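Local coordinates for protein alanine racemase (Acinetobacter baumannii, PDB 4QHR) that belongs to the alanine racemase family of two-domain enzymes, with an N-terminal TIM-barrel domain and a covalently bound pyridoxal phosphate group, at residues Glu65-Gly70 / Ile91-Glu96; Ala196-Pro201 / Ser218-Lys223. One frame throughout, in Å; residues are numbered along the deposited sequence.

Contact 1: residues Glu65-Gly70 / Ile91-Glu96; sequences EIRELG and IEQKFE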
ATOM      1  N   GLU A  65     -12.737 -16.669   4.223  1.00  8.87           N
ATOM      2  CA  GLU A  65     -13.129 -15.895   3.037  1.00  9.33           C
ATOM      3  C   GLU A  65     -13.296 -16.818   1.807  1.00  9.25           C
ATOM      4  O   GLU A  65     -14.201 -16.667   0.986  1.00 10.08           O
ATOM      5  CB  GLU A  65     -12.089 -14.812   2.774  1.00  9.67           C
ATOM      6  CG  GLU A  65     -12.522 -13.789   1.773  1.00 10.10           C
ATOM      7  CD  GLU A  65     -11.513 -12.667   1.555  1.00 10.93           C
ATOM      8  OE1 GLU A  65     -10.330 -12.796   1.975  1.00 10.04           O
ATOM      9  OE2 GLU A  65     -11.980 -11.650   0.950  1.00 11.21           O
ATOM     10  N   ILE A  66     -12.366 -17.740   1.636  1.00  9.28           N
ATOM     11  CA  ILE A  66     -12.444 -18.697   0.530  1.00  9.26           C
ATOM     12  C   ILE A  66     -13.764 -19.486   0.613  1.00 10.06           C
ATOM     13  O   ILE A  66     -14.458 -19.708  -0.405  1.00 10.51           O
ATOM     14  CB  ILE A  66     -11.263 -19.655   0.558  1.00  8.92           C
ATOM     15  CG1 ILE A  66      -9.982 -18.872   0.187  1.00  9.00           C
ATOM     16  CG2 ILE A  66     -11.490 -20.827  -0.377  1.00  9.11           C
ATOM     17  CD1 ILE A  66      -8.703 -19.662   0.312  1.00  8.98           C
ATOM     18  N   ARG A  67     -14.095 -19.906   1.816  1.00 10.67           N
ATOM     19  CA  ARG A  67     -15.269 -20.785   2.021  1.00 11.78           C
ATOM     20  C   ARG A  67     -16.531 -19.995   1.785  1.00 12.44           C
ATOM     21  O   ARG A  67     -17.423 -20.482   1.140  1.00 12.68           O
ATOM     22  CB  ARG A  67     -15.266 -21.378   3.410  1.00 11.42           C
ATOM     23  CG  ARG A  67     -14.249 -22.468   3.603  1.00 10.97           C
ATOM     24  CD  ARG A  67     -14.792 -23.802   3.143  1.00 10.48           C
ATOM     25  NE  ARG A  67     -13.781 -24.845   3.368  1.00 10.46           N
ATOM     26  CZ  ARG A  67     -12.864 -25.221   2.469  1.00 10.10           C
ATOM     27  NH1 ARG A  67     -12.820 -24.708   1.247  1.00 10.40           N
ATOM     28  NH2 ARG A  67     -11.962 -26.126   2.774  1.00  9.67           N
ATOM     29  N   GLU A  68     -16.574 -18.787   2.330  1.00 14.47           N
ATOM     30  CA  GLU A  68     -17.688 -17.833   2.127  1.00 16.18           C
ATOM     31  C   GLU A  68     -17.934 -17.565   0.662  1.00 16.11           C
ATOM     32  O   GLU A  68     -19.099 -17.346   0.265  1.00 15.85           O
ATOM     33  CB  GLU A  68     -17.393 -16.546   2.855  1.00 18.61           C
ATOM     34  CG  GLU A  68     -18.395 -15.437   2.715  1.00 22.14           C
ATOM     35  CD  GLU A  68     -18.017 -14.288   3.629  1.00 26.44           C
ATOM     36  OE1 GLU A  68     -16.874 -13.759   3.475  1.00 31.78           O
ATOM     37  OE2 GLU A  68     -18.817 -13.947   4.529  1.00 28.60           O
ATOM     38  N   LEU A  69     -16.869 -17.610  -0.150  1.00 15.40           N
ATOM     39  CA  LEU A  69     -17.009 -17.399  -1.594  1.00 15.25           C
ATOM     40  C   LEU A  69     -17.492 -18.622  -2.350  1.00 15.50           C
ATOM     41  O   LEU A  69     -17.649 -18.569  -3.589  1.00 15.77           O
ATOM     42  CB  LEU A  69     -15.688 -16.836  -2.207  1.00 15.10           C
ATOM     43  CG  LEU A  69     -15.335 -15.410  -1.803  1.00 14.66           C
ATOM     44  CD1 LEU A  69     -13.896 -15.025  -2.183  1.00 14.26           C
ATOM     45  CD2 LEU A  69     -16.290 -14.447  -2.497  1.00 15.11           C
ATOM     46  N   GLY A  70     -17.739 -19.728  -1.625  1.00 15.02           N
ATOM     47  CA  GLY A  70     -18.259 -20.952  -2.213  1.00 15.35           C
ATOM     48  C   GLY A  70     -17.291 -22.021  -2.591  1.00 14.55           C
ATOM     49  O   GLY A  70     -17.681 -23.060  -3.096  1.00 13.93           O
ATOM     50  N   ILE A  91     -11.260 -27.360  11.895  1.00 10.61           N
ATOM     51  CA  ILE A  91     -11.729 -28.707  11.697  1.00 11.11           C
ATOM     52  C   ILE A  91     -13.065 -28.742  10.932  1.00 11.51           C
ATOM     53  O   ILE A  91     -13.239 -29.545   9.998  1.00 11.03           O
ATOM     54  CB  ILE A  91     -11.806 -29.425  13.043  1.00 11.33           C
ATOM     55  CG1 ILE A  91     -10.387 -29.713  13.579  1.00 11.93           C
ATOM     56  CG2 ILE A  91     -12.583 -30.683  12.943  1.00 11.46           C
ATOM     57  CD1 ILE A  91     -10.398 -29.951  15.095  1.00 12.23           C
ATOM     58  N   GLU A  92     -13.964 -27.841  11.279  1.00 12.53           N
ATOM     59  CA  GLU A  92     -15.322 -27.825  10.717  1.00 14.12           C
ATOM     60  C   GLU A  92     -15.272 -27.428   9.243  1.00 12.78           C
ATOM     61  O   GLU A  92     -15.966 -28.011   8.399  1.00 11.68           O
ATOM     62  CB  GLU A  92     -16.199 -26.873  11.527  1.00 17.27           C
ATOM     63  CG  GLU A  92     -17.553 -26.497  10.928  1.00 21.45           C
ATOM     64  CD  GLU A  92     -18.553 -27.643  10.871  1.00 25.44           C
ATOM     65  OE1 GLU A  92     -19.456 -27.532  10.023  1.00 31.75           O
ATOM     66  OE2 GLU A  92     -18.469 -28.646  11.645  1.00 27.73           O
ATOM     67  N   GLN A  93     -14.424 -26.464   8.940  1.00 11.52           N
ATOM     68  CA  GLN A  93     -14.240 -26.011   7.584  1.00 11.46           C
ATOM     69  C   GLN A  93     -13.288 -26.866   6.747  1.00 10.66           C
ATOM     70  O   GLN A  93     -13.053 -26.546   5.574  1.00  9.69           O
ATOM     71  CB  GLN A  93     -13.710 -24.583   7.621  1.00 11.88           C
ATOM     72  CG  GLN A  93     -14.632 -23.556   8.279  1.00 12.75           C
ATOM     73  CD  GLN A  93     -15.856 -23.297   7.436  1.00 13.38           C
ATOM     74  OE1 GLN A  93     -15.896 -23.656   6.267  1.00 13.38           O
ATOM     75  NE2 GLN A  93     -16.861 -22.693   8.028  1.00 14.68           N
ATOM     76  N   LYS A  94     -12.737 -27.913   7.337  1.00 10.45           N
ATOM     77  CA  LYS A  94     -11.729 -28.748   6.676  1.00 10.75           C
ATOM     78  C   LYS A  94     -10.451 -27.989   6.216  1.00  9.83           C
ATOM     79  O   LYS A  94     -10.015 -28.097   5.051  1.00  9.38           O
ATOM     80  CB  LYS A  94     -12.322 -29.500   5.509  1.00 12.40           C
ATOM     81  CG  LYS A  94     -13.370 -30.512   5.954  1.00 14.29           C
ATOM     82  CD  LYS A  94     -13.905 -31.258   4.743  1.00 16.56           C
ATOM     83  CE  LYS A  94     -14.806 -32.411   5.170  1.00 18.86           C
ATOM     84  NZ  LYS A  94     -15.979 -32.487   4.231  1.00 21.59           N
ATOM     85  N   PHE A  95      -9.865 -27.258   7.143  1.00  8.42           N
ATOM     86  CA  PHE A  95      -8.609 -26.559   6.927  1.00  7.87           C
ATOM     87  C   PHE A  95      -7.479 -27.371   7.570  1.00  7.93           C
ATOM     88  O   PHE A  95      -7.472 -27.600   8.787  1.00  8.12           O
ATOM     89  CB  PHE A  95      -8.634 -25.188   7.607  1.00  7.68           C
ATOM     90  CG  PHE A  95      -9.608 -24.204   7.052  1.00  7.11           C
ATOM     91  CD1 PHE A  95     -10.181 -24.346   5.843  1.00  7.19           C
ATOM     92  CD2 PHE A  95      -9.900 -23.082   7.773  1.00  7.14           C
ATOM     93  CE1 PHE A  95     -11.059 -23.429   5.358  1.00  7.22           C
ATOM     94  CE2 PHE A  95     -10.781 -22.130   7.292  1.00  6.98           C
ATOM     95  CZ  PHE A  95     -11.351 -22.309   6.086  1.00  7.23           C
ATOM     96  N   GLU A  96      -6.506 -27.818   6.788  1.00  8.04           N
ATOM     97  CA  GLU A  96      -5.399 -28.529   7.349  1.00  8.08           C
ATOM     98  C   GLU A  96      -4.459 -27.489   7.962  1.00  8.13           C
ATOM     99  O   GLU A  96      -4.277 -26.417   7.395  1.00  7.91           O
ATOM    100  CB  GLU A  96      -4.672 -29.326   6.284  1.00  8.18           C
ATOM    101  CG  GLU A  96      -5.550 -30.429   5.711  1.00  8.42           C
ATOM    102  CD  GLU A  96      -4.839 -31.313   4.740  1.00  8.64           C
ATOM    103  OE1 GLU A  96      -3.796 -30.889   4.183  1.00  9.32           O
ATOM    104  OE2 GLU A  96      -5.307 -32.462   4.595  1.00  8.38           O
TER
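The C-terminal turn of helix 60-68 faces the turn that joins helix 87-92 to strand 95-99, and the two backbones come closest at Arg-67 and Gln-93, whose CA atoms are 7.7 Å apart. Arg-67 carries the contact. Its CG lies beside the backbone N (chi1 -74°) and the chain bends at chi2, which sends the guanidinium across to the other backbone. There it grips one atom side-on. NE of Arg-67 donates to the carbonyl O of Gln-93 at 2.9 Å, in the carbonyl plane, and NH2 of Arg-67 reaches the same Gln-93 O at 3.0 Å. That oxygen lies in the guanidinium plane, so the fork fixes the rotation of the group.

Both segments carry the end of a helix. Gly-70 and Lys-94 have positive phi and close their helices with Schellman motifs. The two helices precede neighbouring parallel strands, 75-77 and 95-99, of the TIM barrel, and the contact joins their C-terminal ends on the outside of that barrel. Arg-67 also donates from NH1 to the O of Phe-71 and from NH2 to the O of Gln-73, so one guanidinium ties together both turns.

The aliphatic part of Arg-67 is packed as well. OE1 of Gln-93 sits 3.3 Å from CD of Arg-67, with guanidinium and amide planes 39° apart. CE1 of Phe-95 lies over one face of the guanidinium, 3.7 Å from NE of Arg-67, with the two planes 47° apart. Gln-93 CB rests 3.6 Å above the centre of one face of the Phe-95 ring, while the ring also touches Val-75 and Leu-77 of the adjacent strand.

Contact 2: residues Ala196-Pro201 / Ser218-Lys223; sequences AIFKWP and SPFADK
The last turn of helix 194-199 faces an irregular segment, 218-223, that ends in a type I beta turn from Phe-220 to Lys-223; the backbones stay well apart, with the CA atoms of Phe-198 and Pro-219, the nearest pair, separated by 9.3 Å. Side chains bridge the gap. Phe-220 points toward the helix and meets two consecutive residues there. Its CE2 lies 3.8 Å from CB of Phe-198, which approaches the Phe-220 ring at the edge and in its plane. The two phenyl rings meet obliquely, planes 70° apart and centroids 6.0 Å apart.

Lys-199 lies alongside the same ring. Its CD is 3.6 Å from CE1 of Phe-220. The chain turns at its CG-CD bond (chi3 68°), and NZ is hydrogen-bonded to the backbone O of Ala-163. Pro-219 packs on the Phe-220 ring: its CG is 3.9 Å above one face, toward the rim, and 4.4 Å from CD2 of Phe-198. Leu-228 of helix 225-228 touches Phe-198, Pro-219 and Phe-220, and Arg-19 and Leu-23 of helix 10-23 touch Phe-198.

Helix 194-199 follows strand 188-190 of the TIM barrel. The contact therefore packs a barrel helix against the loop that leads on from the barrel's last strand, 207-208, to helix 225-228. Its chemistry is apolar, made of phenyl rings, a proline ring and the methylenes of a lysine. Such a contact depends on fit rather than on directed bonds, and it leaves the lysine amine to a partner elsewhere.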
ATOM      1  N   ALA A 196      11.955 -22.778  -6.364  1.00  8.77           N
ATOM      2  CA  ALA A 196      12.307 -24.196  -6.315  1.00  9.12           C
ATOM      3  C   ALA A 196      11.580 -25.026  -7.381  1.00  9.49           C
ATOM      4  O   ALA A 196      12.154 -25.999  -7.895  1.00  9.44           O
ATOM      5  CB  ALA A 196      12.036 -24.773  -4.954  1.00  9.71           C
ATOM      6  N   ILE A 197      10.318 -24.668  -7.720  1.00  9.41           N
ATOM      7  CA  ILE A 197       9.636 -25.323  -8.853  1.00  9.15           C
ATOM      8  C   ILE A 197      10.481 -25.188 -10.142  1.00  9.83           C
ATOM      9  O   ILE A 197      10.605 -26.156 -10.928  1.00  9.84           O
ATOM     10  CB  ILE A 197       8.164 -24.821  -9.006  1.00  8.69           C
ATOM     11  CG1 ILE A 197       7.329 -25.298  -7.810  1.00  8.68           C
ATOM     12  CG2 ILE A 197       7.539 -25.326 -10.308  1.00  8.70           C
ATOM     13  CD1 ILE A 197       6.001 -24.619  -7.631  1.00  8.45           C
ATOM     14  N   PHE A 198      11.073 -24.013 -10.379  1.00 10.16           N
ATOM     15  CA  PHE A 198      11.894 -23.818 -11.568  1.00 10.59           C
ATOM     16  C   PHE A 198      13.250 -24.524 -11.439  1.00 11.63           C
ATOM     17  O   PHE A 198      13.731 -25.135 -12.407  1.00 11.40           O
ATOM     18  CB  PHE A 198      12.114 -22.320 -11.866  1.00 10.16           C
ATOM     19  CG  PHE A 198      10.968 -21.666 -12.550  1.00 10.25           C
ATOM     20  CD1 PHE A 198      10.787 -21.823 -13.895  1.00 10.55           C
ATOM     21  CD2 PHE A 198      10.083 -20.886 -11.864  1.00 10.45           C
ATOM     22  CE1 PHE A 198       9.717 -21.221 -14.556  1.00 10.74           C
ATOM     23  CE2 PHE A 198       9.045 -20.265 -12.496  1.00 10.50           C
ATOM     24  CZ  PHE A 198       8.848 -20.449 -13.849  1.00 10.80           C
ATOM     25  N   LYS A 199      13.828 -24.479 -10.251  1.00 12.16           N
ATOM     26  CA  LYS A 199      15.187 -24.982 -10.086  1.00 13.61           C
ATOM     27  C   LYS A 199      15.375 -26.432  -9.697  1.00 14.21           C
ATOM     28  O   LYS A 199      16.317 -27.024 -10.141  1.00 14.74           O
ATOM     29  CB  LYS A 199      15.912 -24.146  -9.120  1.00 14.05           C
ATOM     30  CG  LYS A 199      16.218 -22.789  -9.735  1.00 14.87           C
ATOM     31  CD  LYS A 199      16.645 -21.784  -8.683  1.00 16.59           C
ATOM     32  CE  LYS A 199      17.987 -22.131  -8.085  1.00 17.44           C
ATOM     33  NZ  LYS A 199      18.547 -20.979  -7.332  1.00 18.46           N
ATOM     34  N   TRP A 200      14.494 -26.996  -8.884  1.00 14.12           N
ATOM     35  CA  TRP A 200      14.746 -28.285  -8.258  1.00 14.70           C
ATOM     36  C   TRP A 200      13.551 -29.219  -8.351  1.00 14.39           C
ATOM     37  O   TRP A 200      12.974 -29.553  -7.312  1.00 14.53           O
ATOM     38  CB  TRP A 200      15.136 -28.108  -6.783  1.00 15.20           C
ATOM     39  CG  TRP A 200      16.258 -27.215  -6.575  1.00 16.92           C
ATOM     40  CD1 TRP A 200      17.428 -27.195  -7.288  1.00 18.09           C
ATOM     41  CD2 TRP A 200      16.365 -26.144  -5.608  1.00 18.01           C
ATOM     42  NE1 TRP A 200      18.236 -26.197  -6.818  1.00 18.15           N
ATOM     43  CE2 TRP A 200      17.617 -25.546  -5.788  1.00 17.79           C
ATOM     44  CE3 TRP A 200      15.520 -25.638  -4.616  1.00 18.42           C
ATOM     45  CZ2 TRP A 200      18.053 -24.475  -5.013  1.00 18.30           C
ATOM     46  CZ3 TRP A 200      15.944 -24.585  -3.852  1.00 18.35           C
ATOM     47  CH2 TRP A 200      17.212 -24.011  -4.050  1.00 18.35           C
ATOM     48  N   PRO A 201      13.226 -29.707  -9.569  1.00 14.39           N
ATOM     49  CA  PRO A 201      12.085 -30.631  -9.682  1.00 14.54           C
ATOM     50  C   PRO A 201      12.304 -31.882  -8.863  1.00 15.10           C
ATOM     51  O   PRO A 201      11.326 -32.504  -8.476  1.00 14.95           O
ATOM     52  CB  PRO A 201      11.988 -30.946 -11.196  1.00 14.41           C
ATOM     53  CG  PRO A 201      13.331 -30.586 -11.735  1.00 14.76           C
ATOM     54  CD  PRO A 201      13.858 -29.454 -10.879  1.00 14.61           C
ATOM     55  N   SER A 218       8.079 -12.541 -11.399  1.00 10.00           N
ATOM     56  CA  SER A 218       9.288 -13.403 -11.289  1.00 11.26           C
ATOM     57  C   SER A 218       9.796 -13.665  -9.879  1.00 11.82           C
ATOM     58  O   SER A 218       9.940 -12.762  -9.089  1.00 12.33           O
ATOM     59  CB  SER A 218      10.452 -12.784 -12.044  1.00 11.76           C
ATOM     60  OG  SER A 218      11.568 -13.672 -11.989  1.00 12.10           O
ATOM     61  N   PRO A 219      10.093 -14.925  -9.556  1.00 12.71           N
ATOM     62  CA  PRO A 219      10.778 -15.199  -8.262  1.00 13.47           C
ATOM     63  C   PRO A 219      12.298 -14.874  -8.286  1.00 13.39           C
ATOM     64  O   PRO A 219      12.923 -14.999  -7.248  1.00 15.09           O
ATOM     65  CB  PRO A 219      10.642 -16.700  -8.084  1.00 12.88           C
ATOM     66  CG  PRO A 219      10.210 -17.243  -9.338  1.00 12.90           C
ATOM     67  CD  PRO A 219       9.888 -16.140 -10.334  1.00 12.88           C
ATOM     68  N   PHE A 220      12.829 -14.483  -9.444  1.00 13.41           N
ATOM     69  CA  PHE A 220      14.285 -14.334  -9.673  1.00 14.08           C
ATOM     70  C   PHE A 220      14.634 -12.912 -10.108  1.00 15.65           C
ATOM     71  O   PHE A 220      14.014 -12.364 -11.024  1.00 14.98           O
ATOM     72  CB  PHE A 220      14.751 -15.282 -10.779  1.00 12.85           C
ATOM     73  CG  PHE A 220      14.436 -16.729 -10.524  1.00 11.76           C
ATOM     74  CD1 PHE A 220      15.013 -17.381  -9.474  1.00 11.45           C
ATOM     75  CD2 PHE A 220      13.597 -17.454 -11.374  1.00 11.60           C
ATOM     76  CE1 PHE A 220      14.749 -18.715  -9.232  1.00 11.46           C
ATOM     77  CE2 PHE A 220      13.325 -18.798 -11.147  1.00 11.08           C
ATOM     78  CZ  PHE A 220      13.895 -19.427 -10.051  1.00 11.34           C
ATOM     79  N   ALA A 221      15.674 -12.359  -9.500  1.00 18.14           N
ATOM     80  CA  ALA A 221      16.157 -11.015  -9.840  1.00 20.21           C
ATOM     81  C   ALA A 221      16.725 -10.948 -11.233  1.00 22.20           C
ATOM     82  O   ALA A 221      16.656  -9.908 -11.875  1.00 23.09           O
ATOM     83  CB  ALA A 221      17.207 -10.551  -8.818  1.00 20.14           C
ATOM     84  N   ASP A 222      17.257 -12.069 -11.718  1.00 23.89           N
ATOM     85  CA  ASP A 222      17.936 -12.114 -12.993  1.00 24.75           C
ATOM     86  C   ASP A 222      17.123 -12.809 -14.105  1.00 23.48           C
ATOM     87  O   ASP A 222      17.673 -13.157 -15.150  1.00 21.11           O
ATOM     88  CB  ASP A 222      19.316 -12.780 -12.801  1.00 27.87           C
ATOM     89  CG  ASP A 222      19.219 -14.240 -12.368  1.00 31.60           C
ATOM     90  OD1 ASP A 222      18.134 -14.711 -11.973  1.00 32.18           O
ATOM     91  OD2 ASP A 222      20.243 -14.938 -12.420  1.00 36.51           O
ATOM     92  N   LYS A 223      15.825 -13.023 -13.893  1.00 21.58           N
ATOM     93  CA  LYS A 223      14.988 -13.582 -14.935  1.00 21.39           C
ATOM     94  C   LYS A 223      13.722 -12.805 -15.058  1.00 19.28           C
ATOM     95  O   LYS A 223      13.087 -12.506 -14.043  1.00 18.52           O
ATOM     96  CB  LYS A 223      14.616 -15.034 -14.638  1.00 23.15           C
ATOM     97  CG  LYS A 223      15.807 -15.962 -14.512  1.00 25.58           C
ATOM     98  CD  LYS A 223      16.462 -16.236 -15.866  1.00 28.35           C
ATOM     99  CE  LYS A 223      17.735 -17.045 -15.656  1.00 32.01           C
ATOM    100  NZ  LYS A 223      18.137 -17.659 -16.946  1.00 35.23           N
TER

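How the contacts relate
From the N terminus, the chain first reaches contact 1. Residues 91-96 return to 65-70 after a gap of 20 residues that contains strand 75-77, so this contact closes one helix-strand-helix step of the barrel. The chain then runs through strands 122-125, 154-157 and 188-190 before contact 2 opens. There residues 218-223 come back to 196-201 after 16 residues that include strand 207-208. The two loops are in series and neither nest nor cross. Contact 1 ties neighbouring barrel helices together; contact 2 ties a late barrel helix to the loop between strand 207-208 and helix 225-228. Their centres are 31 Å apart, and their nearest atoms about 17 Å.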